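Local coordinates for protein peptidoglycan-binding domain 1 (Burkholderia, PDB 5NM7) that probably binds and hydrolyses bacterial peptidoglycan, as a modular phage endolysin joining a putative peptidoglycan-binding domain to a large lysozyme-like N-acetylmuramidase domain, at residues A[205-208]-A[209-212]. Numbering follows the deposited sequence.
Sequences VSEA and EQLE. With GLY (glycine), chain E.
Ser206 O, Glu207 O and Ala208 O accept from the backbone N of Gln210, Leu211 and Glu212 in turn, the i to i+4 bonds that open helix 207-219; that from Leu211 N to Glu207 O is 2.8 Å. Ser206 is the N-cap: its chi1 of 66° sets OG between its own backbone N and carbonyl carbon, from where it accepts from Glu209 N at 3.2 Å with an N-H...O angle of 158°. Glu209 CG lies 3.6 Å from Ser206 OG. Gln210 reaches back along the first turn, CG passing 3.3 Å from Ser206 O. Its amide plane is turned 36° from the carboxylate of Glu207, with Gln210 OE1 4.0 Å from Glu207 CG; OE1 accepts a hydrogen bond from Ala180 N and NE2 donates to Met203 O and Gly106 O, fixing the amide's rotation. Glu207 OE1 forms a salt bridge with Lys60, linking the peptidoglycan-binding module to the helix start, and accepts from Leu75 N; OE2 accepts from Gly106 N. Ala208, Leu211 and Glu212 line a pocket holding a bound glycine, completed by Asp79, Ala83 and Arg86: the ligand N donates to Glu212 OE1 at 2.8 Å, while Leu211 CD2 lies 3.5 Å from the ligand's OXT. Arg86 and Arg216 form salt bridges with the Glu212 carboxylate. Loop residues Phe107 and Pro113 rest against Gln210 and Phe181 against Leu211; Leu211 also packs on Leu80 and Ala83, and Ala208 on Asp79, setting the start of helix 207-219 against helix 77-87.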
loop_
_atom_site.group_PDB
_atom_site.type_symbol
_atom_site.label_atom_id
_atom_site.label_comp_id
_atom_site.label_asym_id
_atom_site.label_seq_id
_atom_site.Cartn_x
_atom_site.Cartn_y
_atom_site.Cartn_z
ATOM N N VAL A 205 4.894 12.041 5.645
ATOM C CA VAL A 205 6.278 11.828 6.009
ATOM C C VAL A 205 6.877 10.641 5.275
ATOM O O VAL A 205 7.934 10.738 4.648
ATOM C CB VAL A 205 6.431 11.633 7.531
ATOM C CG1 VAL A 205 7.839 11.165 7.916
ATOM C CG2 VAL A 205 6.095 12.938 8.250
ATOM N N SER A 206 6.222 9.479 5.338
ATOM C CA SER A 206 6.850 8.283 4.792
ATOM C C SER A 206 5.853 7.151 4.647
ATOM O O SER A 206 4.768 7.181 5.248
ATOM C CB SER A 206 7.955 7.785 5.697
ATOM O OG SER A 206 7.429 7.328 6.941
ATOM N N GLU A 207 6.250 6.165 3.845
ATOM C CA GLU A 207 5.424 4.953 3.709
ATOM C C GLU A 207 5.374 4.186 5.027
ATOM O O GLU A 207 4.365 3.535 5.330
ATOM C CB GLU A 207 5.953 4.057 2.621
ATOM C CG GLU A 207 5.669 4.642 1.251
ATOM C CD GLU A 207 6.109 3.740 0.112
ATOM O OE1 GLU A 207 6.717 2.685 0.397
ATOM O OE2 GLU A 207 5.835 4.114 -1.054
ATOM N N ALA A 208 6.446 4.255 5.805
ATOM C CA ALA A 208 6.434 3.661 7.145
ATOM C C ALA A 208 5.292 4.195 8.016
ATOM O O ALA A 208 4.631 3.432 8.706
ATOM C CB ALA A 208 7.786 3.855 7.821
ATOM N N GLU A 209 5.051 5.517 7.973
ATOM C CA GLU A 209 3.938 6.089 8.698
ATOM C C GLU A 209 2.602 5.629 8.135
ATOM O O GLU A 209 1.655 5.412 8.874
ATOM C CB GLU A 209 3.999 7.620 8.718
ATOM C CG GLU A 209 5.137 8.157 9.570
ATOM C CD GLU A 209 4.936 7.889 11.075
ATOM O OE1 GLU A 209 3.780 7.810 11.513
ATOM O OE2 GLU A 209 5.922 7.781 11.843
ATOM N N GLN A 210 2.544 5.460 6.824
ATOM C CA GLN A 210 1.334 4.992 6.162
ATOM C C GLN A 210 1.027 3.548 6.554
ATOM O O GLN A 210 -0.131 3.210 6.773
ATOM C CB GLN A 210 1.508 5.127 4.674
ATOM C CG GLN A 210 1.627 6.574 4.269
ATOM C CD GLN A 210 1.913 6.728 2.791
ATOM O OE1 GLN A 210 1.938 5.757 2.048
ATOM N NE2 GLN A 210 2.079 7.964 2.360
ATOM N N LEU A 211 2.062 2.730 6.633
ATOM C CA LEU A 211 1.931 1.344 7.152
ATOM C C LEU A 211 1.519 1.351 8.630
ATOM O O LEU A 211 0.727 0.512 9.037
ATOM C CB LEU A 211 3.211 0.562 7.023
ATOM C CG LEU A 211 3.281 -0.871 7.599
ATOM C CD1 LEU A 211 2.264 -1.790 6.951
ATOM C CD2 LEU A 211 4.676 -1.412 7.431
ATOM N N GLU A 212 2.053 2.287 9.416
ATOM C CA GLU A 212 1.691 2.397 10.846
ATOM C C GLU A 212 0.200 2.647 10.978
ATOM O O GLU A 212 -0.434 2.077 11.861
ATOM C CB GLU A 212 2.519 3.485 11.553
ATOM C CG GLU A 212 2.124 3.830 12.998
ATOM C CD GLU A 212 2.230 2.689 13.974
ATOM O OE1 GLU A 212 2.873 1.636 13.720
ATOM O OE2 GLU A 212 1.616 2.795 15.068
HETATM N N GLY E . 4.544 -0.311 12.578
HETATM C CA GLY E . 4.702 -0.189 11.087
HETATM C C GLY E . 5.751 0.825 10.706
HETATM O O GLY E . 6.356 1.369 11.623
HETATM O OXT GLY E . 6.048 1.105 9.522
#